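Local coordinates for protein 5'-Methylthioadenosine Nucleosidase (Arabidopsis thaliana, PDB 2H8G) that is a nucleosidase-type member of the phosphorylase superfamily that holds adenine in a pocket beside its central mixed sheet, at residues Ile127-Val133 and Val218-Thr224; Thr177-Met183 and Lys199-Ala204; Cys117-Lys123 and Asp195-Asp200; Pro41-Phe46 and Glu249-Thr253. All coordinates share one frame; numbering follows the deposited sequence.

Contact 1 of 4, residues Ile127-Val133 and Val218-Thr224; sequences IGDVFLV and VFLKAVT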
# COMPACT_ATOMS: atom_id res chain seq x y z
N ILE A 127 0.78 0.98 -28.64
CA ILE A 127 2.10 1.16 -28.05
C ILE A 127 2.54 2.60 -28.31
O ILE A 127 2.44 3.10 -29.43
CB ILE A 127 3.13 0.20 -28.67
CG1 ILE A 127 2.73 -1.25 -28.39
CG2 ILE A 127 4.52 0.50 -28.12
CD1 ILE A 127 2.76 -1.61 -26.92
N GLY A 128 3.03 3.27 -27.27
CA GLY A 128 3.49 4.63 -27.42
C GLY A 128 2.48 5.70 -27.03
O GLY A 128 2.86 6.85 -26.83
N ASP A 129 1.21 5.33 -26.93
CA ASP A 129 0.19 6.30 -26.54
C ASP A 129 0.38 6.75 -25.10
O ASP A 129 0.69 5.94 -24.23
CB ASP A 129 -1.22 5.69 -26.63
CG ASP A 129 -1.69 5.48 -28.05
OD1 ASP A 129 -1.14 6.12 -28.98
OD2 ASP A 129 -2.63 4.69 -28.24
N VAL A 130 0.20 8.04 -24.86
CA VAL A 130 0.29 8.56 -23.51
C VAL A 130 -1.14 8.99 -23.19
O VAL A 130 -1.66 9.94 -23.78
CB VAL A 130 1.22 9.77 -23.39
CG1 VAL A 130 1.24 10.24 -21.94
CG2 VAL A 130 2.62 9.39 -23.85
N PHE A 131 -1.76 8.26 -22.27
CA PHE A 131 -3.14 8.49 -21.86
C PHE A 131 -3.31 9.40 -20.65
O PHE A 131 -2.47 9.43 -19.75
CB PHE A 131 -3.80 7.16 -21.49
CG PHE A 131 -4.32 6.37 -22.66
CD1 PHE A 131 -3.45 5.72 -23.53
CD2 PHE A 131 -5.69 6.25 -22.86
CE1 PHE A 131 -3.95 4.95 -24.58
CE2 PHE A 131 -6.19 5.49 -23.90
CZ PHE A 131 -5.32 4.84 -24.76
N LEU A 132 -4.44 10.10 -20.63
CA LEU A 132 -4.83 10.93 -19.49
C LEU A 132 -5.92 10.03 -18.90
O LEU A 132 -6.85 9.64 -19.60
CB LEU A 132 -5.44 12.25 -19.96
CG LEU A 132 -5.74 13.28 -18.88
CD1 LEU A 132 -4.44 13.71 -18.21
CD2 LEU A 132 -6.44 14.47 -19.51
N VAL A 133 -5.81 9.67 -17.63
CA VAL A 133 -6.79 8.78 -17.01
C VAL A 133 -8.07 9.47 -16.52
O VAL A 133 -8.01 10.53 -15.90
CB VAL A 133 -6.15 8.02 -15.82
CG1 VAL A 133 -7.20 7.22 -15.07
CG2 VAL A 133 -5.04 7.11 -16.33
N VAL A 218 -3.77 13.81 -11.20
CA VAL A 218 -3.90 13.53 -12.63
C VAL A 218 -2.93 12.40 -12.97
O VAL A 218 -1.92 12.22 -12.27
CB VAL A 218 -3.55 14.79 -13.47
CG1 VAL A 218 -3.46 14.43 -14.95
CG2 VAL A 218 -4.63 15.85 -13.26
N PHE A 219 -3.24 11.64 -14.01
CA PHE A 219 -2.38 10.53 -14.40
C PHE A 219 -1.97 10.59 -15.86
O PHE A 219 -2.78 10.88 -16.74
CB PHE A 219 -3.10 9.18 -14.20
CG PHE A 219 -3.65 8.98 -12.81
CD1 PHE A 219 -4.84 9.58 -12.44
CD2 PHE A 219 -2.97 8.20 -11.88
CE1 PHE A 219 -5.36 9.41 -11.15
CE2 PHE A 219 -3.47 8.03 -10.60
CZ PHE A 219 -4.67 8.63 -10.24
N LEU A 220 -0.69 10.34 -16.11
CA LEU A 220 -0.17 10.29 -17.47
C LEU A 220 0.38 8.87 -17.55
O LEU A 220 1.34 8.53 -16.86
CB LEU A 220 0.95 11.31 -17.68
CG LEU A 220 0.51 12.77 -17.54
CD1 LEU A 220 1.73 13.67 -17.70
CD2 LEU A 220 -0.55 13.10 -18.59
N LYS A 221 -0.26 8.04 -18.37
CA LYS A 221 0.15 6.64 -18.48
C LYS A 221 0.51 6.30 -19.92
O LYS A 221 -0.33 6.37 -20.82
CB LYS A 221 -0.98 5.74 -17.96
CG LYS A 221 -1.27 5.94 -16.46
CD LYS A 221 -0.19 5.30 -15.59
CE LYS A 221 -0.27 5.79 -14.14
NZ LYS A 221 0.59 4.99 -13.22
N ALA A 222 1.77 5.94 -20.11
CA ALA A 222 2.30 5.61 -21.44
C ALA A 222 2.34 4.11 -21.68
O ALA A 222 2.95 3.35 -20.92
CB ALA A 222 3.69 6.21 -21.58
N VAL A 223 1.67 3.68 -22.75
CA VAL A 223 1.57 2.26 -23.09
C VAL A 223 2.84 1.64 -23.65
O VAL A 223 3.32 2.02 -24.72
CB VAL A 223 0.42 2.03 -24.11
CG1 VAL A 223 0.28 0.55 -24.43
CG2 VAL A 223 -0.88 2.56 -23.53
N THR A 224 3.38 0.67 -22.92
CA THR A 224 4.60 -0.03 -23.32
C THR A 224 4.31 -1.42 -23.87
O THR A 224 5.15 -2.02 -24.54
CB THR A 224 5.59 -0.20 -22.15
OG1 THR A 224 4.89 -0.72 -21.00
CG2 THR A 224 6.24 1.13 -21.80
O HOH W 1 -5.80 12.13 -15.28

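Contact 2 of 4, residues Thr177-Met183 and Lys199-Ala204; sequences TGDSLDM and KDMEGA. With ADE (adenine), chain C.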
# COMPACT_ATOMS: atom_id res chain seq x y z
N THR A 177 -5.48 -0.97 -11.51
CA THR A 177 -4.25 -1.22 -10.77
C THR A 177 -4.22 -2.54 -10.01
O THR A 177 -5.22 -2.98 -9.45
CB THR A 177 -4.05 -0.09 -9.73
OG1 THR A 177 -3.92 1.16 -10.42
CG2 THR A 177 -2.82 -0.35 -8.86
N GLY A 178 -3.04 -3.16 -9.99
CA GLY A 178 -2.84 -4.39 -9.26
C GLY A 178 -1.35 -4.53 -9.00
O GLY A 178 -0.55 -3.95 -9.73
N ASP A 179 -0.96 -5.30 -7.99
CA ASP A 179 0.46 -5.45 -7.70
C ASP A 179 1.21 -6.50 -8.49
O ASP A 179 2.36 -6.80 -8.18
CB ASP A 179 0.67 -5.68 -6.21
CG ASP A 179 0.59 -4.41 -5.43
OD1 ASP A 179 -0.49 -4.11 -4.87
OD2 ASP A 179 1.60 -3.68 -5.39
N SER A 180 0.57 -7.07 -9.51
CA SER A 180 1.23 -8.06 -10.34
C SER A 180 1.41 -7.50 -11.74
O SER A 180 0.55 -6.79 -12.25
CB SER A 180 0.42 -9.36 -10.39
OG SER A 180 0.37 -9.98 -9.12
N LEU A 181 2.55 -7.80 -12.35
CA LEU A 181 2.86 -7.33 -13.69
C LEU A 181 2.18 -8.24 -14.70
O LEU A 181 1.81 -7.81 -15.79
CB LEU A 181 4.37 -7.33 -13.91
CG LEU A 181 4.83 -6.97 -15.32
CD1 LEU A 181 4.39 -5.56 -15.68
CD2 LEU A 181 6.35 -7.08 -15.40
N ASP A 182 2.02 -9.51 -14.34
CA ASP A 182 1.36 -10.46 -15.21
C ASP A 182 -0.14 -10.28 -15.00
O ASP A 182 -0.57 -9.35 -14.31
CB ASP A 182 1.79 -11.90 -14.87
CG ASP A 182 1.31 -12.34 -13.49
OD1 ASP A 182 0.92 -11.48 -12.68
OD2 ASP A 182 1.35 -13.57 -13.21
N MET A 183 -0.94 -11.15 -15.60
CA MET A 183 -2.38 -11.05 -15.43
C MET A 183 -2.95 -12.44 -15.27
O MET A 183 -2.94 -13.24 -16.21
CB MET A 183 -3.02 -10.35 -16.63
CG MET A 183 -4.53 -10.19 -16.51
SD MET A 183 -5.22 -9.20 -17.85
CE MET A 183 -5.13 -10.37 -19.20
N LYS A 199 -3.62 -0.77 -17.66
CA LYS A 199 -3.29 -1.61 -16.51
C LYS A 199 -1.92 -1.22 -15.96
O LYS A 199 -0.95 -1.13 -16.71
CB LYS A 199 -3.27 -3.08 -16.95
CG LYS A 199 -2.89 -4.09 -15.89
CD LYS A 199 -2.85 -5.51 -16.48
CE LYS A 199 -2.50 -6.55 -15.44
NZ LYS A 199 -1.14 -6.34 -14.87
N ASP A 200 -1.85 -0.96 -14.66
CA ASP A 200 -0.58 -0.59 -14.04
C ASP A 200 -0.44 -1.18 -12.65
O ASP A 200 -1.22 -2.05 -12.25
CB ASP A 200 -0.42 0.93 -13.98
CG ASP A 200 -1.20 1.56 -12.85
OD1 ASP A 200 -0.83 2.66 -12.40
OD2 ASP A 200 -2.21 0.96 -12.41
N MET A 201 0.55 -0.70 -11.90
CA MET A 201 0.79 -1.23 -10.57
C MET A 201 0.78 -0.21 -9.42
O MET A 201 1.07 -0.59 -8.29
CB MET A 201 2.13 -1.99 -10.57
CG MET A 201 2.12 -3.22 -11.47
SD MET A 201 3.76 -3.93 -11.75
CE MET A 201 4.14 -4.53 -10.14
N GLU A 202 0.44 1.04 -9.70
CA GLU A 202 0.43 2.06 -8.64
C GLU A 202 -0.74 3.05 -8.62
O GLU A 202 -1.12 3.53 -7.55
CB GLU A 202 1.70 2.92 -8.71
CG GLU A 202 3.03 2.20 -8.48
CD GLU A 202 3.60 1.56 -9.72
OE1 GLU A 202 3.37 2.10 -10.83
OE2 GLU A 202 4.30 0.53 -9.59
N GLY A 203 -1.28 3.36 -9.79
CA GLY A 203 -2.34 4.35 -9.91
C GLY A 203 -3.43 4.47 -8.86
O GLY A 203 -3.61 5.52 -8.24
N ALA A 204 -4.17 3.39 -8.65
CA ALA A 204 -5.28 3.43 -7.69
C ALA A 204 -4.85 3.73 -6.26
O ALA A 204 -5.64 4.27 -5.48
CB ALA A 204 -6.06 2.11 -7.75
N9 ADE C . 3.49 -1.67 -16.60
C8 ADE C . 3.77 -1.82 -17.91
N7 ADE C . 3.04 -2.80 -18.51
C5 ADE C . 2.26 -3.29 -17.50
C6 ADE C . 1.25 -4.32 -17.42
N6 ADE C . 0.92 -5.04 -18.48
N1 ADE C . 0.64 -4.55 -16.16
C2 ADE C . 1.00 -3.80 -15.07
N3 ADE C . 1.95 -2.79 -15.06
C4 ADE C . 2.52 -2.60 -16.30
O HOH W 2 -1.46 -4.86 -12.51
O HOH W 3 -0.26 -7.68 -17.59

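Contact 3 of 4, residues Cys117-Lys123 and Asp195-Asp200; sequences CGGFKVK and DATLKD. With ADE (adenine), chain C.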
# COMPACT_ATOMS: atom_id res chain seq x y z
N CYS A 117 2.59 1.71 -18.64
CA CYS A 117 1.48 0.83 -18.31
C CYS A 117 1.19 -0.11 -19.46
O CYS A 117 1.74 0.03 -20.55
CB CYS A 117 0.22 1.66 -18.05
SG CYS A 117 -0.45 2.49 -19.52
N GLY A 118 0.32 -1.08 -19.19
CA GLY A 118 -0.09 -2.01 -20.23
C GLY A 118 -1.38 -1.43 -20.79
O GLY A 118 -2.07 -0.65 -20.12
N GLY A 119 -1.69 -1.77 -22.04
CA GLY A 119 -2.90 -1.26 -22.65
C GLY A 119 -3.66 -2.36 -23.37
O GLY A 119 -3.10 -3.41 -23.70
N PHE A 120 -4.95 -2.13 -23.57
CA PHE A 120 -5.77 -3.10 -24.29
C PHE A 120 -6.06 -2.59 -25.68
O PHE A 120 -6.66 -1.52 -25.86
CB PHE A 120 -7.07 -3.37 -23.52
CG PHE A 120 -6.87 -4.20 -22.29
CD1 PHE A 120 -6.52 -3.61 -21.08
CD2 PHE A 120 -6.95 -5.59 -22.36
CE1 PHE A 120 -6.26 -4.39 -19.96
CE2 PHE A 120 -6.69 -6.38 -21.25
CZ PHE A 120 -6.34 -5.78 -20.04
N LYS A 121 -5.60 -3.35 -26.67
CA LYS A 121 -5.79 -3.02 -28.07
C LYS A 121 -7.27 -2.90 -28.40
O LYS A 121 -7.68 -2.02 -29.16
CB LYS A 121 -5.13 -4.09 -28.94
CG LYS A 121 -5.20 -3.84 -30.44
CD LYS A 121 -4.47 -4.92 -31.22
CE LYS A 121 -5.07 -6.30 -30.97
NZ LYS A 121 -4.40 -7.36 -31.78
N VAL A 122 -8.08 -3.76 -27.80
CA VAL A 122 -9.52 -3.74 -28.04
C VAL A 122 -10.18 -2.47 -27.50
O VAL A 122 -11.28 -2.11 -27.93
CB VAL A 122 -10.23 -4.97 -27.43
CG1 VAL A 122 -9.63 -6.25 -28.02
CG2 VAL A 122 -10.10 -4.96 -25.92
N LYS A 123 -9.52 -1.80 -26.56
CA LYS A 123 -10.05 -0.58 -25.97
C LYS A 123 -9.50 0.67 -26.66
O LYS A 123 -9.77 1.79 -26.23
CB LYS A 123 -9.73 -0.52 -24.48
CG LYS A 123 -10.44 -1.58 -23.65
CD LYS A 123 -11.95 -1.44 -23.79
CE LYS A 123 -12.68 -2.51 -23.00
NZ LYS A 123 -12.42 -2.39 -21.55
N ASP A 195 -14.08 -2.59 -17.50
CA ASP A 195 -13.90 -1.84 -18.74
C ASP A 195 -12.67 -0.92 -18.77
O ASP A 195 -12.71 0.18 -19.32
CB ASP A 195 -15.16 -1.02 -19.01
CG ASP A 195 -15.27 -0.56 -20.45
OD1 ASP A 195 -15.12 -1.41 -21.35
OD2 ASP A 195 -15.51 0.65 -20.67
N ALA A 196 -11.57 -1.38 -18.18
CA ALA A 196 -10.35 -0.60 -18.15
C ALA A 196 -9.66 -0.63 -19.52
O ALA A 196 -9.77 -1.61 -20.25
CB ALA A 196 -9.40 -1.14 -17.09
N THR A 197 -8.96 0.45 -19.85
CA THR A 197 -8.22 0.52 -21.09
C THR A 197 -6.75 0.32 -20.76
O THR A 197 -5.99 -0.17 -21.59
CB THR A 197 -8.36 1.91 -21.76
OG1 THR A 197 -9.71 2.10 -22.19
CG2 THR A 197 -7.43 2.03 -22.96
N LEU A 198 -6.38 0.69 -19.54
CA LEU A 198 -4.99 0.62 -19.08
C LEU A 198 -4.81 -0.20 -17.81
O LEU A 198 -5.71 -0.29 -16.98
CB LEU A 198 -4.48 2.04 -18.81
CG LEU A 198 -4.82 3.09 -19.87
CD1 LEU A 198 -4.62 4.48 -19.29
CD2 LEU A 198 -3.95 2.88 -21.11
N LYS A 199 -3.62 -0.77 -17.66
CA LYS A 199 -3.29 -1.61 -16.51
C LYS A 199 -1.92 -1.22 -15.96
O LYS A 199 -0.95 -1.13 -16.71
CB LYS A 199 -3.27 -3.08 -16.95
CG LYS A 199 -2.89 -4.09 -15.89
CD LYS A 199 -2.85 -5.51 -16.48
CE LYS A 199 -2.50 -6.55 -15.44
NZ LYS A 199 -1.14 -6.34 -14.87
N ASP A 200 -1.85 -0.96 -14.66
CA ASP A 200 -0.58 -0.59 -14.04
C ASP A 200 -0.44 -1.18 -12.65
O ASP A 200 -1.22 -2.05 -12.25
CB ASP A 200 -0.42 0.93 -13.98
CG ASP A 200 -1.20 1.56 -12.85
OD1 ASP A 200 -0.83 2.66 -12.40
OD2 ASP A 200 -2.21 0.96 -12.41
N9 ADE C . 3.49 -1.67 -16.60
C8 ADE C . 3.77 -1.82 -17.91
N7 ADE C . 3.04 -2.80 -18.51
C5 ADE C . 2.26 -3.29 -17.50
C6 ADE C . 1.25 -4.32 -17.42
N6 ADE C . 0.92 -5.04 -18.48
N1 ADE C . 0.64 -4.55 -16.16
C2 ADE C . 1.00 -3.80 -15.07
N3 ADE C . 1.95 -2.79 -15.06
C4 ADE C . 2.52 -2.60 -16.30
O HOH W 4 -10.98 -3.99 -20.04
O HOH W 5 -10.24 4.19 -23.96

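Contact 4 of 4, residues Pro41-Phe46 and Glu249-Thr253; sequences PLVNKF and EGTAT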
# COMPACT_ATOMS: atom_id res chain seq x y z
N PRO A 41 14.34 10.92 -17.59
CA PRO A 41 14.10 11.72 -18.80
C PRO A 41 13.50 13.08 -18.47
O PRO A 41 13.88 14.10 -19.04
CB PRO A 41 13.14 10.84 -19.60
CG PRO A 41 13.56 9.45 -19.21
CD PRO A 41 13.73 9.59 -17.72
N LEU A 42 12.55 13.09 -17.53
CA LEU A 42 11.88 14.32 -17.13
C LEU A 42 12.79 15.20 -16.27
O LEU A 42 12.79 16.42 -16.40
CB LEU A 42 10.60 13.99 -16.35
CG LEU A 42 9.66 15.16 -16.02
CD1 LEU A 42 9.16 15.79 -17.31
CD2 LEU A 42 8.49 14.64 -15.20
N VAL A 43 13.58 14.57 -15.40
CA VAL A 43 14.50 15.30 -14.54
C VAL A 43 15.51 16.07 -15.39
O VAL A 43 15.75 17.25 -15.17
CB VAL A 43 15.27 14.34 -13.60
CG1 VAL A 43 16.37 15.09 -12.87
CG2 VAL A 43 14.30 13.71 -12.60
N ASN A 44 16.10 15.38 -16.37
CA ASN A 44 17.08 15.97 -17.26
C ASN A 44 16.47 17.07 -18.12
O ASN A 44 17.10 18.09 -18.39
CB ASN A 44 17.70 14.89 -18.14
CG ASN A 44 18.54 13.89 -17.35
OD1 ASN A 44 18.87 12.81 -17.84
ND2 ASN A 44 18.90 14.26 -16.13
N LYS A 45 15.23 16.85 -18.55
CA LYS A 45 14.53 17.82 -19.40
C LYS A 45 14.39 19.18 -18.72
O LYS A 45 14.56 20.21 -19.36
CB LYS A 45 13.15 17.28 -19.77
CG LYS A 45 12.31 18.25 -20.60
CD LYS A 45 12.96 18.55 -21.94
CE LYS A 45 12.11 19.52 -22.75
NZ LYS A 45 12.69 19.77 -24.10
N PHE A 46 14.09 19.18 -17.43
CA PHE A 46 13.93 20.43 -16.69
C PHE A 46 15.11 20.71 -15.77
O PHE A 46 15.05 21.61 -14.93
CB PHE A 46 12.63 20.41 -15.88
CG PHE A 46 11.39 20.41 -16.72
CD1 PHE A 46 11.03 19.29 -17.47
CD2 PHE A 46 10.58 21.54 -16.79
CE1 PHE A 46 9.89 19.30 -18.28
CE2 PHE A 46 9.44 21.56 -17.60
CZ PHE A 46 9.10 20.44 -18.34
N GLU A 249 7.95 11.66 -21.37
CA GLU A 249 8.57 12.93 -21.03
C GLU A 249 8.00 14.05 -21.88
O GLU A 249 7.65 15.12 -21.37
CB GLU A 249 10.09 12.84 -21.22
CG GLU A 249 10.83 14.17 -21.08
CD GLU A 249 10.83 14.99 -22.36
OE1 GLU A 249 11.35 14.49 -23.39
OE2 GLU A 249 10.31 16.13 -22.35
N GLY A 250 7.89 13.81 -23.19
CA GLY A 250 7.36 14.82 -24.09
C GLY A 250 6.00 15.33 -23.67
O GLY A 250 5.73 16.53 -23.68
N THR A 251 5.12 14.40 -23.29
CA THR A 251 3.78 14.77 -22.87
C THR A 251 3.83 15.46 -21.51
O THR A 251 3.17 16.47 -21.29
CB THR A 251 2.87 13.53 -22.80
OG1 THR A 251 2.81 12.93 -24.10
CG2 THR A 251 1.46 13.92 -22.36
N ALA A 252 4.64 14.93 -20.59
CA ALA A 252 4.75 15.52 -19.26
C ALA A 252 5.22 16.96 -19.37
O ALA A 252 4.77 17.83 -18.63
CB ALA A 252 5.73 14.71 -18.41
N THR A 253 6.12 17.22 -20.31
CA THR A 253 6.63 18.57 -20.51
C THR A 253 5.53 19.49 -21.00
O THR A 253 5.41 20.63 -20.54
CB THR A 253 7.79 18.58 -21.51
OG1 THR A 253 8.88 17.82 -20.98
CG2 THR A 253 8.26 20.00 -21.78

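Contact 1 of 4, residues Ile127-Val133 and Val218-Thr224
Val130, Phe131 and Leu132 run antiparallel to Ala222, Lys221 and Leu220, with 146° between the directions of strands 130-133 and 218-224 and 4.4 Å between their axes at closest. Phe131 and Lys221 make the hydrogen-bonded pair, Phe131 N to Lys221 O at 2.8 Å and Lys221 N to Phe131 O at 3.0 Å, with non-hydrogen-bonded pairs before and after it. Pairing carries on into the turn, where Val223 N bonds to Asp129 O at 2.9 Å and Gly128 N reaches Val223 O. At the other end it slackens: the bond from Val133 N to Phe219 O is weak at 3.4 Å, and a water links Val133 O to Phe219 N.

Among the side chains, Leu132 is tightly packed, its CD1 3.5 Å from Val218 CG1, closer than usual van der Waals contact. The first torsion (-173°) swings the isobutyl group away from its own N, and CD1 reaches Leu220 CD2 as well as Val218. On the face of Phe131 and Lys221, Val133 CG2 packs on Phe219 CB at 3.5 Å and touches Lys221 CG as well. Phe131 CE1 approaches Val223 CG2 at 4.0 Å. Lys221 bends at its second torsion (-75°), which takes its amine away from strand 130-133 to Asp200 and Asn113.

Strand 217-226 has strand 130-138 on one flank and strand 110-119, paired parallel to it, on the other. Helix 233-259 packs on the face of Val130 and Ala222, and Thr224, at the end of the segment, touches both this helix and the bound adenine.

Contact 2 of 4, residues Thr177-Met183 and Lys199-Ala204
Thr177 and Asp200 form a parallel bridge where strands 171-177 and 198-200 end, and the loops that follow bend round the bound adenine, making this a buried piece of the ligand pocket. Gly178 N bonds to Asp200 O at 3.1 Å. Just before it, the Thr177 hydroxyl works both ways: OG1 donates to Asp200 OD2 at 2.6 Å, on the syn lone pair, and accepts from Ala204 N at 2.9 Å. Asp200 CG sits between its own backbone N and carbonyl carbon (chi1 78°), which turns OD1 back to take Gly203 N at 2.7 Å in an Asx motif. One carboxylate thus ties the strand end to the first turn of helix 203-212.

Lys199 stays extended until its last torsion (-63°), which brings NZ to adenine N1 at 2.8 Å. The amine also bonds to Asp182 O at 3.1 Å, more weakly to the carbonyls of Ser180 and Leu181, and meets two waters, one of them linked to adenine N6. Its few protons must be shared among these acceptors, so the weak bonds are at best partial. Leu181 CD1 lies 3.6 Å from adenine C4, while Met201 CG meets adenine N3 at 3.6 Å.

Helix 185-193 touches Met183 and Lys199, strand 130-138 touches Thr177 and Ala204, and the second subunit covers the loop, its Arg142 bridging to Asp182.

Contact 3 of 4, residues Cys117-Lys123 and Asp195-Asp200
Lys123 curls over Thr197 and the Ala196 carbonyl to reach Asp195, bending at its second torsion (-59°) and again at its last. Its amine makes a salt bridge with Asp195 OD1 at 2.9 Å, coming from 59° above the carboxylate plane. The same NZ bonds to Ala196 O at 3.1 Å, again from well above the carbonyl plane, and a water joins these two atoms a second way. At the root of this side chain, Lys123 CB rests against Thr197 OG1 at 3.5 Å.

Phe120 is turned so that its ring edge faces the opposite backbone. Thr197 O lies near the ring plane, 3.5 Å from CD1, and the same oxygen accepts from Phe120 N, so backbone and ring of one residue both meet one carbonyl. The neighbouring CE1 comes near Lys199 CB. Cys117 lies at the other end of the pairing: with SG between the backbone N and carbonyl carbon (chi1 68°), the sulfur comes to 3.9 Å from Leu198 CD2, apolar packing continued by Lys221 and Val223.

Between these, Gly118 and Lys199 form an antiparallel hydrogen-bonded pair, Gly118 N to Lys199 O at 2.8 Å. Adenine lies against the bare backbone of Gly118, N7 3.3 Å from Gly118 N.

The chemistry therefore changes along the contact. At its outer end a charged pair holds the turn after helix 185-193; Asp195 is exposed, so solvent probably softens that attraction. At its inner end backbone bonds fix the two strands whose residues line the adenine pocket.

Contact 4 of 4, residues Pro41-Phe46 and Glu249-Thr253
Phe46 and Thr253 meet closely, the ring presenting its edge to the hydroxyl, with CE1 3.2 Å from Thr253 OG1. Thr253 CG2 backs this up from 3.6 Å off Phe46 CZ. Beside them the aliphatic part of Lys45 crosses Glu249 at about a right angle, its CG lying 3.4 Å from Glu249 OE2. The charged ends do not touch: Lys45 NZ stays 4.7 Å from Glu249 OE2, an attraction through space at most. Leu42 supplies the apolar contact, CD1 on Ala252 CB at 3.8 Å.

One step out, Glu249 is shaped by its torsions. CG lies opposite the backbone N (172°) and packs on Pro41 O, then the chain folds at chi2 (-84°) and brings OE2 back to 2.6 Å from Thr253 OG1 in the next turn. No hydrogen bond runs between the two segments; packing carries the contact.

The segments 41-45 and 249-253, of helices 36-45 and 233-259, pass 9.7 Å apart between axes at an angle of 50°. Beneath them lies strand 28-32, whose Phe31 touches both Leu42 and Ala252, and Phe46 makes an edge-to-face contact with His69 of strand 63-69.

How the contacts relate
From the N terminus, helix 36-45 opens the widest loop, which contact 4 closes when helix 233-259 returns; the other three contacts nest inside it. Contact 3 opens on strand 110-119. Contact 1 opens soon after, ahead of strand 130-138, before contact 3 closes on strand 198-200, and itself closes later on strand 217-226, so the two cross. Contact 2, from 177-183 to 199-204, lies within the loop of contact 1 and ends on the same strand as contact 3, sharing two residues with it; a salt bridge joins contact 1 to this shared stretch. Contacts 1, 2 and 3 knit the sheet around adenine, while contact 4 touches contact 1 through helix 233-259.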